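Local coordinates for protein internalin (Listeria monocytogenes serotype 4b, PDB 4FMZ) that probably serves in the adhesion of Listeria to host cells or in their invasion, as a leucine-rich repeat protein of the internalin family, at residues S237-A240 and N241-Q244; L49-G53 and E54-S58. All blocks are in the same frame, centred on the assembly; numbering follows the deposited sequence.

Contact 1: residues S237-A240 and N241-Q244; sequences SPLA and NLSQ
A water bridges Pro238 O and Asn241 N, donating to the carbonyl oxygen at 2.7 Å and accepting from the amide nitrogen at 2.8 Å, which links two backbone groups that do not meet directly. Beside it, the carbonyl oxygen of Leu239 takes a nearly straight hydrogen bond from the backbone N of Leu242, with N to O 3.1 Å and an N-H...O angle of 166°. It closes a type I beta turn, and the donor stands well above the carbonyl plane. Two residues earlier, Ala240 N bonds to Ser237 O at 3.0 Å. Beneath, the two leucines touch methyl to methyl, Leu239 CD2 to Leu242 CD1 at 3.9 Å, their side chains crossing obliquely. In Leu242, CG lies opposite the carbonyl carbon (chi1 -56°), which lays the isobutyl group against Leu239 O and CA. The amide of Asn241 folds back over the Ala240 carbonyl carbon, with ND2 3.6 Å from that atom. This is the convex-side arc of a leucine-rich repeat coil. Residues 237-244 lie between strands 225-227 and 247-249, and Leu239 packs on Ile214 and Leu242 on Val217, both in the loop between strands 203-205 and 225-227.

Contact 2: residues L49-G53 and E54-S58; sequences LVVAG and EKVAS
Val51 overlaps Val56 through one methyl each, CG1 of Val51 lying 3.8 Å from CG2 of Val56, with the two side chains crossing at about a right angle. The same CG1 also meets the aliphatic part of Glu54, whose CG is 4.1 Å away. It can serve both because chi1 of Val51 (-172°) sets CG1 opposite the backbone N. Glu54 doubles back at chi2 (-61°), bringing its carboxylate alongside the Gly53 carbonyl; CD is 3.7 Å from Gly53 O. A water lies 2.7 Å from Ala52 O and 3.1 Å from Glu54 OE2, within hydrogen-bonding distance of both; which of them it serves at a given moment is open. Gly53, with positive phi (66°), turns the chain between the valines. This is the bend leaving strand 48-50, the first in the parallel array of the leucine-rich repeat solenoid, and both valines face its interior. Asn76 of the next coil holds the bend through its side-chain amide: ND2 donates to Val51 O, while OD1 accepts from Val56 N and, weakly, from Glu54 N. On the N-terminal side, Asp20 of helix 19-29 accepts from Lys55 N, and Asp18 accepts from Ala57 N.

How the contacts relate
Both contacts are local bends of the same solenoid, each pairing two buried aliphatic side chains with more exposed residues beside them, Asn241 in one and Gly53 and Glu54 in the other, but they occupy different parts of its coils. Contact 1 lies in the loop between strands 225-227 and 247-249, well inside the repeat array; contact 2 follows strand 48-50, the outermost strand at the N-terminal end, where helix 19-29 covers it. Their centres are 46 Å apart, on opposite sides of the chain's centre. Contact 1 is closed by a backbone hydrogen bond between its own segments, whereas contact 2 has none and is held from outside, by side-chain and backbone bonds to the next coil and to the N-terminal region.

Contact 1: residues S237-A240 and N241-Q244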
ATOM      1  N   SER A 237       6.231   3.588 -23.885  1.00 24.96           N
ATOM      2  CA  SER A 237       6.846   4.890 -24.211  1.00 25.48           C
ATOM      3  C   SER A 237       6.679   5.936 -23.063  1.00 28.54           C
ATOM      4  O   SER A 237       7.662   6.638 -22.810  1.00 26.89           O
ATOM      5  CB  SER A 237       6.364   5.434 -25.561  1.00 30.04           C
ATOM      6  OG  SER A 237       5.027   5.912 -25.557  1.00 39.87           O
ATOM      7  N   PRO A 238       5.569   5.985 -22.258  1.00 26.04           N
ATOM      8  CA  PRO A 238       5.518   6.957 -21.136  1.00 25.55           C
ATOM      9  C   PRO A 238       6.594   6.760 -20.047  1.00 27.99           C
ATOM     10  O   PRO A 238       6.801   7.664 -19.252  1.00 27.59           O
ATOM     11  CB  PRO A 238       4.123   6.732 -20.545  1.00 26.98           C
ATOM     12  CG  PRO A 238       3.322   6.190 -21.677  1.00 31.62           C
ATOM     13  CD  PRO A 238       4.284   5.256 -22.354  1.00 27.65           C
ATOM     14  N   LEU A 239       7.293   5.606 -20.018  1.00 24.45           N
ATOM     15  CA  LEU A 239       8.343   5.336 -19.023  1.00 23.46           C
ATOM     16  C   LEU A 239       9.723   5.816 -19.476  1.00 25.75           C
ATOM     17  O   LEU A 239      10.645   5.842 -18.665  1.00 23.76           O
ATOM     18  CB  LEU A 239       8.442   3.806 -18.719  1.00 23.19           C
ATOM     19  CG  LEU A 239       7.171   3.047 -18.353  1.00 27.83           C
ATOM     20  CD1 LEU A 239       7.473   1.567 -18.131  1.00 28.63           C
ATOM     21  CD2 LEU A 239       6.507   3.641 -17.115  1.00 30.07           C
ATOM     22  N   ALA A 240       9.872   6.156 -20.777  1.00 24.25           N
ATOM     23  CA  ALA A 240      11.139   6.483 -21.434  1.00 24.66           C
ATOM     24  C   ALA A 240      12.028   7.514 -20.732  1.00 28.05           C
ATOM     25  O   ALA A 240      13.254   7.365 -20.795  1.00 28.24           O
ATOM     26  CB  ALA A 240      10.901   6.915 -22.870  1.00 26.00           C
ATOM     27  N   ASN A 241      11.452   8.523 -20.058  1.00 25.09           N
ATOM     28  CA  ASN A 241      12.252   9.569 -19.413  1.00 25.62           C
ATOM     29  C   ASN A 241      12.273   9.476 -17.888  1.00 29.49           C
ATOM     30  O   ASN A 241      12.780  10.390 -17.231  1.00 29.42           O
ATOM     31  CB  ASN A 241      11.765  10.957 -19.846  1.00 26.84           C
ATOM     32  CG  ASN A 241      11.740  11.151 -21.340  1.00 42.66           C
ATOM     33  OD1 ASN A 241      10.748  11.607 -21.902  1.00 45.31           O
ATOM     34  ND2 ASN A 241      12.806  10.769 -22.021  1.00 33.89           N
ATOM     35  N   LEU A 242      11.787   8.363 -17.319  1.00 26.21           N
ATOM     36  CA  LEU A 242      11.779   8.204 -15.866  1.00 25.98           C
ATOM     37  C   LEU A 242      13.170   7.734 -15.431  1.00 30.28           C
ATOM     38  O   LEU A 242      13.363   6.573 -15.090  1.00 28.65           O
ATOM     39  CB  LEU A 242      10.646   7.257 -15.410  1.00 25.79           C
ATOM     40  CG  LEU A 242       9.206   7.627 -15.839  1.00 30.34           C
ATOM     41  CD1 LEU A 242       8.217   6.648 -15.272  1.00 30.57           C
ATOM     42  CD2 LEU A 242       8.820   9.044 -15.433  1.00 30.68           C
ATOM     43  N   SER A 243      14.129   8.687 -15.416  1.00 28.51           N
ATOM     44  CA  SER A 243      15.556   8.502 -15.114  1.00 28.74           C
ATOM     45  C   SER A 243      15.832   7.787 -13.785  1.00 30.59           C
ATOM     46  O   SER A 243      16.847   7.101 -13.651  1.00 31.14           O
ATOM     47  CB  SER A 243      16.272   9.853 -15.108  1.00 33.39           C
ATOM     48  OG  SER A 243      15.936  10.647 -13.979  1.00 42.56           O
ATOM     49  N   GLN A 244      14.949   7.957 -12.811  1.00 24.98           N
ATOM     50  CA  GLN A 244      15.156   7.389 -11.478  1.00 24.03           C
ATOM     51  C   GLN A 244      14.525   6.008 -11.297  1.00 26.43           C
ATOM     52  O   GLN A 244      14.636   5.456 -10.208  1.00 23.99           O
ATOM     53  CB  GLN A 244      14.618   8.354 -10.390  1.00 25.03           C
ATOM     54  CG  GLN A 244      15.245   9.745 -10.381  1.00 30.83           C
ATOM     55  CD  GLN A 244      16.754   9.730 -10.417  1.00 43.74           C
ATOM     56  OE1 GLN A 244      17.420   9.217  -9.517  1.00 38.45           O
ATOM     57  NE2 GLN A 244      17.322  10.268 -11.485  1.00 34.18           N
TER
HETATM   58  O   HOH W   1       8.813   9.345 -19.731  1.00 20.57           O

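Contact 2: residues L49-G53 and E54-S58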
ATOM      1  N   LEU A  49      -2.157   3.772  23.935  1.00 27.15           N
ATOM      2  CA  LEU A  49      -2.773   2.493  24.311  1.00 26.67           C
ATOM      3  C   LEU A  49      -2.705   1.530  23.139  1.00 30.35           C
ATOM      4  O   LEU A  49      -3.080   1.886  22.017  1.00 29.55           O
ATOM      5  CB  LEU A  49      -4.226   2.667  24.795  1.00 26.54           C
ATOM      6  CG  LEU A  49      -4.959   1.410  25.314  1.00 29.63           C
ATOM      7  CD1 LEU A  49      -4.481   1.004  26.706  1.00 29.97           C
ATOM      8  CD2 LEU A  49      -6.457   1.628  25.336  1.00 29.97           C
ATOM      9  N   VAL A  50      -2.206   0.306  23.406  1.00 27.51           N
ATOM     10  CA  VAL A  50      -2.065  -0.745  22.402  1.00 26.90           C
ATOM     11  C   VAL A  50      -2.738  -2.014  22.919  1.00 31.89           C
ATOM     12  O   VAL A  50      -2.266  -2.613  23.889  1.00 32.17           O
ATOM     13  CB  VAL A  50      -0.577  -1.002  22.009  1.00 30.62           C
ATOM     14  CG1 VAL A  50      -0.454  -2.173  21.022  1.00 30.06           C
ATOM     15  CG2 VAL A  50       0.073   0.248  21.425  1.00 30.70           C
ATOM     16  N   VAL A  51      -3.858  -2.405  22.300  1.00 28.36           N
ATOM     17  CA  VAL A  51      -4.572  -3.657  22.636  1.00 28.04           C
ATOM     18  C   VAL A  51      -4.807  -4.321  21.277  1.00 32.08           C
ATOM     19  O   VAL A  51      -5.882  -4.190  20.681  1.00 31.50           O
ATOM     20  CB  VAL A  51      -5.871  -3.510  23.507  1.00 32.09           C
ATOM     21  CG1 VAL A  51      -6.410  -4.878  23.949  1.00 32.23           C
ATOM     22  CG2 VAL A  51      -5.632  -2.633  24.726  1.00 32.03           C
ATOM     23  N   ALA A  52      -3.750  -4.949  20.746  1.00 29.02           N
ATOM     24  CA  ALA A  52      -3.778  -5.545  19.420  1.00 28.52           C
ATOM     25  C   ALA A  52      -3.807  -7.097  19.454  1.00 33.50           C
ATOM     26  O   ALA A  52      -3.159  -7.728  20.287  1.00 31.94           O
ATOM     27  CB  ALA A  52      -2.587  -5.054  18.605  1.00 28.88           C
ATOM     28  N   GLY A  53      -4.550  -7.673  18.510  1.00 31.57           N
ATOM     29  CA  GLY A  53      -4.674  -9.113  18.337  1.00 32.29           C
ATOM     30  C   GLY A  53      -5.354  -9.845  19.475  1.00 35.53           C
ATOM     31  O   GLY A  53      -4.930 -10.948  19.821  1.00 37.10           O
ATOM     32  N   GLU A  54      -6.409  -9.239  20.066  1.00 29.39           N
ATOM     33  CA  GLU A  54      -7.181  -9.870  21.148  1.00 28.44           C
ATOM     34  C   GLU A  54      -8.613 -10.108  20.647  1.00 29.72           C
ATOM     35  O   GLU A  54      -8.779 -10.398  19.468  1.00 29.45           O
ATOM     36  CB  GLU A  54      -7.145  -9.021  22.445  1.00 29.70           C
ATOM     37  CG  GLU A  54      -5.757  -8.817  23.035  1.00 37.09           C
ATOM     38  CD  GLU A  54      -4.977 -10.054  23.458  1.00 50.93           C
ATOM     39  OE1 GLU A  54      -5.602 -11.101  23.750  1.00 34.86           O
ATOM     40  OE2 GLU A  54      -3.729  -9.966  23.515  1.00 41.44           O
ATOM     41  N   LYS A  55      -9.635  -9.984  21.510  1.00 25.97           N
ATOM     42  CA  LYS A  55     -11.032 -10.171  21.102  1.00 25.90           C
ATOM     43  C   LYS A  55     -11.906  -8.994  21.597  1.00 28.69           C
ATOM     44  O   LYS A  55     -13.071  -9.198  21.942  1.00 28.90           O
ATOM     45  CB  LYS A  55     -11.577 -11.525  21.597  1.00 28.74           C
ATOM     46  CG  LYS A  55     -11.037 -12.722  20.820  1.00 41.52           C
ATOM     47  CD  LYS A  55     -11.557 -14.043  21.363  1.00 50.80           C
ATOM     48  N   VAL A  56     -11.343  -7.761  21.601  1.00 24.85           N
ATOM     49  CA  VAL A  56     -12.079  -6.553  21.998  1.00 25.27           C
ATOM     50  C   VAL A  56     -13.346  -6.447  21.127  1.00 29.72           C
ATOM     51  O   VAL A  56     -13.232  -6.410  19.902  1.00 30.07           O
ATOM     52  CB  VAL A  56     -11.213  -5.254  21.912  1.00 30.08           C
ATOM     53  CG1 VAL A  56     -12.020  -4.022  22.326  1.00 29.51           C
ATOM     54  CG2 VAL A  56      -9.950  -5.365  22.765  1.00 30.12           C
ATOM     55  N   ALA A  57     -14.537  -6.481  21.759  1.00 27.09           N
ATOM     56  CA  ALA A  57     -15.831  -6.420  21.069  1.00 26.57           C
ATOM     57  C   ALA A  57     -16.572  -5.104  21.360  1.00 31.16           C
ATOM     58  O   ALA A  57     -17.536  -4.787  20.669  1.00 31.52           O
ATOM     59  CB  ALA A  57     -16.697  -7.607  21.468  1.00 27.26           C
ATOM     60  N   SER A  58     -16.132  -4.350  22.373  1.00 27.02           N
ATOM     61  CA  SER A  58     -16.698  -3.049  22.741  1.00 26.27           C
ATOM     62  C   SER A  58     -15.581  -2.140  23.247  1.00 28.24           C
ATOM     63  O   SER A  58     -14.726  -2.588  24.011  1.00 26.75           O
ATOM     64  CB  SER A  58     -17.778  -3.204  23.816  1.00 29.36           C
ATOM     65  OG  SER A  58     -18.225  -1.936  24.275  1.00 32.72           O
TER
HETATM   66  O   HOH W   2      -1.811  -9.983  21.052  1.00 45.59           O